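Local coordinates for protein cellulose hydrolase (PDB 4YZT) that hydrolyses beta-1,4-linked glucan chains of cellulose as a tri-modular family 5 endoglucanase, holding cello-oligosaccharide in a cleft of its catalytic barrel, at residues A[318-321]-A[322-325]; A[281-284]-A[285-289]. All blocks are in the same frame, centred on the assembly; numbering follows the deposited sequence.

Overall arrangement
Both interactions are local and lie on neighbouring helices, 280-296 and 321-330, their centres about 12 Å apart. Interaction 2 is one turn-to-turn stretch of helix 280-296, the helix between barrel strands 267-272 and 299-303, and is mostly buried; interaction 1 starts helix 321-330 and is only partly buried, with its lysine-tryptophan side nearer the surface. Asp-320 ties them together: its OD2 forms a salt bridge with Lys-283 NZ and probably accepts a hydrogen bond from Trp-284 NE1, while Val-322 packs on Trp-284 and Val-323 on Trp-284 and His-287. Charged and aromatic groups dominate interaction 1, whereas interaction 2 rests on carbonyls shared between backbone and side-chain donors.

Interaction 1: A[318-321]-A[322-325]; sequences WRDP and VVKE
An N-cap opens helix 321-330, where the chain leaves the short strand 317-318: Asp-320 OD1 accepts from Val-323 N at 3.2 Å. The N-H points almost straight at the oxygen (168°) but meets it from above the carboxylate plane. With CG anti to the backbone N (chi1 -178°), the Asp-320 carboxylate turns toward the first turn, and Asp-320 CG rests against Val-323 CG1 at 3.5 Å. The other oxygen, OD2, forms a salt bridge with Lys-283 NZ and probably a hydrogen bond with Trp-284 NE1, both on helix 280-296. Beyond the cap, Glu-325 N bonds Pro-321 O at 3.0 Å, and Lys-324 N makes a weak bond to Asp-320 O.

On another side of the turn, Lys-324 lies across one face of the Trp-318 indole. Its CG sits 3.5 Å above the plane, over the ring centre, and a bend at chi2 and chi3 brings Lys-324 CE over the five-membered ring, a CH-pi contact at 3.6 Å from the centroid. Lys-324 NZ is an off-centre cation-pi partner and bridges to Glu-325 OE2 at 2.6 Å. The lysine's carbons thus cover one face of the indole while its ammonium is paired with the Glu-325 carboxylate; the aspartate's charge probably steadies the positive end of the helix dipole.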
ATOM      1  N   TRP A 318     -10.561  -3.268   9.705  1.00 14.55           N
ATOM      2  CA  TRP A 318      -9.210  -3.136   9.174  1.00 17.51           C
ATOM      3  C   TRP A 318      -8.357  -4.349   9.535  1.00 18.06           C
ATOM      4  O   TRP A 318      -8.367  -4.783  10.679  1.00 16.63           O
ATOM      5  CB  TRP A 318      -8.580  -1.852   9.702  1.00 17.24           C
ATOM      6  CG  TRP A 318      -9.311  -0.648   9.200  1.00 15.49           C
ATOM      7  CD1 TRP A 318     -10.463  -0.120   9.698  1.00 16.44           C
ATOM      8  CD2 TRP A 318      -8.959   0.148   8.069  1.00 13.81           C
ATOM      9  NE1 TRP A 318     -10.846   0.969   8.955  1.00 13.62           N
ATOM     10  CE2 TRP A 318      -9.934   1.163   7.952  1.00 14.02           C
ATOM     11  CE3 TRP A 318      -7.909   0.106   7.139  1.00 14.62           C
ATOM     12  CZ2 TRP A 318      -9.890   2.129   6.948  1.00 13.24           C
ATOM     13  CZ3 TRP A 318      -7.862   1.077   6.155  1.00 14.70           C
ATOM     14  CH2 TRP A 318      -8.853   2.064   6.060  1.00 14.10           C
ATOM     15  N   ARG A 319      -7.629  -4.898   8.561  1.00 17.60           N
ATOM     16  CA  ARG A 319      -6.824  -6.102   8.793  1.00 17.08           C
ATOM     17  C   ARG A 319      -5.652  -5.829   9.741  1.00 17.25           C
ATOM     18  O   ARG A 319      -5.170  -6.724  10.435  1.00 18.18           O
ATOM     19  CB  ARG A 319      -6.303  -6.660   7.461  1.00 17.15           C
ATOM     20  CG  ARG A 319      -7.389  -7.242   6.562  1.00 17.69           C
ATOM     21  CD  ARG A 319      -6.821  -7.689   5.218  1.00 18.88           C
ATOM     22  NE  ARG A 319      -7.851  -8.249   4.345  1.00 17.27           N
ATOM     23  CZ  ARG A 319      -8.555  -7.534   3.467  1.00 16.98           C
ATOM     24  NH1 ARG A 319      -8.340  -6.229   3.338  1.00 14.99           N
ATOM     25  NH2 ARG A 319      -9.469  -8.131   2.712  1.00 16.99           N
ATOM     26  N   ASP A 320      -5.193  -4.585   9.747  1.00 15.39           N
ATOM     27  CA  ASP A 320      -4.159  -4.123  10.671  1.00 14.49           C
ATOM     28  C   ASP A 320      -4.642  -2.791  11.231  1.00 13.77           C
ATOM     29  O   ASP A 320      -4.439  -1.750  10.617  1.00 11.18           O
ATOM     30  CB  ASP A 320      -2.808  -3.970   9.956  1.00 17.17           C
ATOM     31  CG  ASP A 320      -1.679  -3.547  10.892  1.00 18.77           C
ATOM     32  OD1 ASP A 320      -1.958  -3.156  12.042  1.00 17.37           O
ATOM     33  OD2 ASP A 320      -0.504  -3.603  10.467  1.00 17.93           O
ATOM     34  N   PRO A 321      -5.316  -2.823  12.381  1.00 13.86           N
ATOM     35  CA  PRO A 321      -5.934  -1.594  12.879  1.00 14.59           C
ATOM     36  C   PRO A 321      -4.901  -0.575  13.341  1.00 15.65           C
ATOM     37  O   PRO A 321      -5.163   0.627  13.290  1.00 14.52           O
ATOM     38  CB  PRO A 321      -6.768  -2.076  14.064  1.00 16.80           C
ATOM     39  CG  PRO A 321      -6.959  -3.521  13.826  1.00 16.90           C
ATOM     40  CD  PRO A 321      -5.737  -4.002  13.162  1.00 15.06           C
ATOM     41  N   VAL A 322      -3.758  -1.058  13.813  1.00 13.88           N
ATOM     42  CA  VAL A 322      -2.711  -0.169  14.306  1.00 13.58           C
ATOM     43  C   VAL A 322      -2.125   0.668  13.173  1.00 14.58           C
ATOM     44  O   VAL A 322      -1.974   1.886  13.319  1.00 14.92           O
ATOM     45  CB  VAL A 322      -1.586  -0.954  15.005  1.00 12.84           C
ATOM     46  CG1 VAL A 322      -0.391  -0.051  15.291  1.00 13.95           C
ATOM     47  CG2 VAL A 322      -2.119  -1.609  16.280  1.00 14.05           C
ATOM     48  N   VAL A 323      -1.798   0.037  12.045  1.00 11.27           N
ATOM     49  CA  VAL A 323      -1.202   0.802  10.955  1.00 11.29           C
ATOM     50  C   VAL A 323      -2.223   1.842  10.446  1.00 11.96           C
ATOM     51  O   VAL A 323      -1.841   2.967  10.103  1.00 12.79           O
ATOM     52  CB  VAL A 323      -0.693  -0.104   9.809  1.00 11.12           C
ATOM     53  CG1 VAL A 323      -1.847  -0.611   8.928  1.00 11.46           C
ATOM     54  CG2 VAL A 323       0.322   0.638   8.966  1.00 10.96           C
ATOM     55  N   LYS A 324      -3.506   1.489  10.439  1.00 12.44           N
ATOM     56  CA  LYS A 324      -4.552   2.442  10.079  1.00 16.88           C
ATOM     57  C   LYS A 324      -4.568   3.640  11.032  1.00 17.36           C
ATOM     58  O   LYS A 324      -4.645   4.791  10.599  1.00 13.68           O
ATOM     59  CB  LYS A 324      -5.937   1.779  10.080  1.00 17.82           C
ATOM     60  CG  LYS A 324      -7.094   2.743   9.720  1.00 17.84           C
ATOM     61  CD  LYS A 324      -7.855   3.260  10.943  1.00 23.44           C
ATOM     62  CE  LYS A 324      -8.701   2.179  11.579  1.00 26.20           C
ATOM     63  NZ  LYS A 324      -9.589   2.716  12.660  1.00 26.13           N
ATOM     64  N   GLU A 325      -4.505   3.368  12.331  1.00 14.36           N
ATOM     65  CA  GLU A 325      -4.536   4.450  13.304  1.00 14.86           C
ATOM     66  C   GLU A 325      -3.292   5.329  13.181  1.00 12.90           C
ATOM     67  O   GLU A 325      -3.371   6.548  13.361  1.00 13.24           O
ATOM     68  CB  GLU A 325      -4.662   3.912  14.735  1.00 14.24           C
ATOM     69  CG  GLU A 325      -5.940   3.118  15.024  1.00 16.97           C
ATOM     70  CD  GLU A 325      -7.235   3.908  14.844  0.63 19.78           C
ATOM     71  OE1 GLU A 325      -7.198   5.149  14.680  1.00 20.00           O
ATOM     72  OE2 GLU A 325      -8.310   3.269  14.895  0.69 21.71           O
TER

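Interaction 2: A[281-284]-A[285-289]; sequences HSKW and LYHDT
His-287 and Lys-283 run side by side, pointing the same way, one turn apart on helix 280-296, which joins barrel strands 267-272 and 299-303 in a beta-alpha-beta unit of the (beta/alpha)8 barrel. The imidazole is set edge-on to the backbone: Lys-283 O lies 5° out of the ring plane and takes a hydrogen bond from His-287 ND1 at 2.8 Å, which fixes the ring's rotation. His-287 N bonds the same oxygen at 3.1 Å, and the two donors reach it from opposite faces of the carbonyl plane. For His-287 a chi1 of -78°, which leaves CG beside the backbone N, swings the ring back to that carbonyl, and Lys-283 CG lies 3.8 Å from His-287 CE1. A leucine in place of His-287, without the flat ring beside Lys-283 CG, would probably leave Lys-283 O with only the backbone N-H of the next turn.

His-281 and Leu-285 also lie side by side but more loosely, with Leu-285 CD2 4.1 Å from His-281 NE2; the histidine's ND1 turns to Ile-339 O. Further along, Thr-289 OG1 donates to Leu-285 O at 2.6 Å, in addition to the helical bond from Thr-289 N, which comes from the opposite face of the carbonyl plane.

Elsewhere on the helix, Tyr-286 meets Trp-240 edge-to-face and Trp-284 packs on helix 321-330. Two carbonyls of this buried turn therefore carry a side-chain donor besides the backbone one, and the bond to Lys-283 O puts a proton on ND1 of His-287.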
ATOM      1  N   HIS A 281       6.523  -4.451  12.668  1.00 15.56           N
ATOM      2  CA  HIS A 281       7.335  -3.323  13.105  1.00 14.44           C
ATOM      3  C   HIS A 281       7.771  -2.474  11.916  1.00 13.18           C
ATOM      4  O   HIS A 281       7.637  -1.260  11.925  1.00 12.86           O
ATOM      5  CB  HIS A 281       8.564  -3.790  13.877  1.00 17.31           C
ATOM      6  CG  HIS A 281       9.511  -2.677  14.186  1.00 17.49           C
ATOM      7  ND1 HIS A 281       9.365  -1.867  15.290  1.00 18.97           N
ATOM      8  CD2 HIS A 281      10.580  -2.200  13.504  1.00 18.31           C
ATOM      9  CE1 HIS A 281      10.323  -0.957  15.293  1.00 18.98           C
ATOM     10  NE2 HIS A 281      11.070  -1.132  14.216  1.00 17.94           N
ATOM     11  N   SER A 282       8.298  -3.120  10.886  1.00 12.09           N
ATOM     12  CA  SER A 282       8.732  -2.382   9.705  1.00 13.12           C
ATOM     13  C   SER A 282       7.560  -1.662   9.067  1.00 10.50           C
ATOM     14  O   SER A 282       7.670  -0.497   8.697  1.00  9.95           O
ATOM     15  CB  SER A 282       9.389  -3.311   8.696  1.00 11.72           C
ATOM     16  OG  SER A 282      10.605  -3.839   9.211  1.00 12.64           O
ATOM     17  N   LYS A 283       6.439  -2.355   8.928  1.00 11.13           N
ATOM     18  CA  LYS A 283       5.274  -1.755   8.285  1.00 12.60           C
ATOM     19  C   LYS A 283       4.786  -0.510   9.034  1.00 13.79           C
ATOM     20  O   LYS A 283       4.471   0.513   8.420  1.00 13.30           O
ATOM     21  CB  LYS A 283       4.144  -2.775   8.174  1.00 14.38           C
ATOM     22  CG  LYS A 283       2.967  -2.290   7.337  1.00 16.06           C
ATOM     23  CD  LYS A 283       1.675  -2.989   7.760  1.00 19.95           C
ATOM     24  CE  LYS A 283       1.663  -4.463   7.428  1.00 22.11           C
ATOM     25  NZ  LYS A 283       0.460  -5.129   8.058  1.00 21.01           N
ATOM     26  N   TRP A 284       4.735  -0.599  10.363  1.00 10.49           N
ATOM     27  CA  TRP A 284       4.276   0.527  11.173  1.00 10.80           C
ATOM     28  C   TRP A 284       5.255   1.693  11.064  1.00 10.79           C
ATOM     29  O   TRP A 284       4.855   2.837  10.827  1.00 12.07           O
ATOM     30  CB  TRP A 284       4.092   0.104  12.637  1.00 11.35           C
ATOM     31  CG  TRP A 284       2.997  -0.927  12.831  1.00 12.84           C
ATOM     32  CD1 TRP A 284       2.130  -1.388  11.884  1.00 10.77           C
ATOM     33  CD2 TRP A 284       2.668  -1.617  14.047  1.00 12.04           C
ATOM     34  NE1 TRP A 284       1.278  -2.318  12.435  1.00 11.86           N
ATOM     35  CE2 TRP A 284       1.593  -2.485  13.759  1.00 12.23           C
ATOM     36  CE3 TRP A 284       3.178  -1.586  15.353  1.00 12.98           C
ATOM     37  CZ2 TRP A 284       1.011  -3.314  14.730  1.00 13.46           C
ATOM     38  CZ3 TRP A 284       2.600  -2.424  16.323  1.00 15.96           C
ATOM     39  CH2 TRP A 284       1.535  -3.272  16.002  1.00 14.26           C
ATOM     40  N   LEU A 285       6.543   1.396  11.220  1.00 10.32           N
ATOM     41  CA  LEU A 285       7.596   2.405  11.077  1.00 13.90           C
ATOM     42  C   LEU A 285       7.602   3.077   9.690  1.00 13.26           C
ATOM     43  O   LEU A 285       7.802   4.285   9.575  1.00 13.07           O
ATOM     44  CB  LEU A 285       8.962   1.772  11.355  1.00 14.61           C
ATOM     45  CG  LEU A 285      10.166   2.722  11.358  1.00 13.84           C
ATOM     46  CD1 LEU A 285      10.005   3.771  12.471  1.00 12.11           C
ATOM     47  CD2 LEU A 285      11.451   1.948  11.544  1.00 12.63           C
ATOM     48  N   TYR A 286       7.419   2.285   8.643  1.00 11.47           N
ATOM     49  CA  TYR A 286       7.380   2.812   7.282  1.00 11.62           C
ATOM     50  C   TYR A 286       6.223   3.802   7.114  1.00 12.37           C
ATOM     51  O   TYR A 286       6.402   4.922   6.613  1.00 11.68           O
ATOM     52  CB  TYR A 286       7.261   1.664   6.271  1.00 12.42           C
ATOM     53  CG  TYR A 286       7.301   2.121   4.827  1.00 13.77           C
ATOM     54  CD1 TYR A 286       6.138   2.482   4.158  1.00 14.69           C
ATOM     55  CD2 TYR A 286       8.509   2.215   4.137  1.00 10.94           C
ATOM     56  CE1 TYR A 286       6.174   2.915   2.843  1.00 10.14           C
ATOM     57  CE2 TYR A 286       8.540   2.635   2.826  1.00  8.99           C
ATOM     58  CZ  TYR A 286       7.380   2.991   2.192  1.00 10.63           C
ATOM     59  OH  TYR A 286       7.413   3.419   0.880  1.00 11.11           O
ATOM     60  N   HIS A 287       5.033   3.406   7.550  1.00 11.09           N
ATOM     61  CA  HIS A 287       3.879   4.275   7.359  1.00 11.71           C
ATOM     62  C   HIS A 287       3.991   5.550   8.200  1.00 12.00           C
ATOM     63  O   HIS A 287       3.745   6.650   7.696  1.00 13.02           O
ATOM     64  CB  HIS A 287       2.587   3.524   7.667  1.00  8.90           C
ATOM     65  CG  HIS A 287       2.152   2.609   6.563  1.00 10.27           C
ATOM     66  ND1 HIS A 287       2.687   1.352   6.382  1.00  9.67           N
ATOM     67  CD2 HIS A 287       1.239   2.775   5.572  1.00 11.72           C
ATOM     68  CE1 HIS A 287       2.121   0.778   5.334  1.00 13.41           C
ATOM     69  NE2 HIS A 287       1.240   1.621   4.822  1.00 15.29           N
ATOM     70  N   ASP A 288       4.384   5.428   9.465  1.00  9.51           N
ATOM     71  CA  ASP A 288       4.526   6.612  10.303  1.00 12.14           C
ATOM     72  C   ASP A 288       5.575   7.565   9.747  1.00 14.39           C
ATOM     73  O   ASP A 288       5.372   8.777   9.716  1.00 12.25           O
ATOM     74  CB  ASP A 288       4.900   6.243  11.741  1.00 13.96           C
ATOM     75  CG  ASP A 288       5.087   7.470  12.611  1.00 17.65           C
ATOM     76  OD1 ASP A 288       4.073   8.101  12.994  1.00 20.05           O
ATOM     77  OD2 ASP A 288       6.250   7.823  12.898  1.00 17.02           O
ATOM     78  N   THR A 289       6.694   7.006   9.296  1.00 14.48           N
ATOM     79  CA  THR A 289       7.791   7.825   8.803  1.00 14.75           C
ATOM     80  C   THR A 289       7.386   8.536   7.523  1.00 14.55           C
ATOM     81  O   THR A 289       7.574   9.751   7.405  1.00 15.82           O
ATOM     82  CB  THR A 289       9.059   6.986   8.541  1.00 13.90           C
ATOM     83  OG1 THR A 289       9.450   6.328   9.754  1.00 15.36           O
ATOM     84  CG2 THR A 289      10.205   7.866   8.059  1.00 14.90           C
TER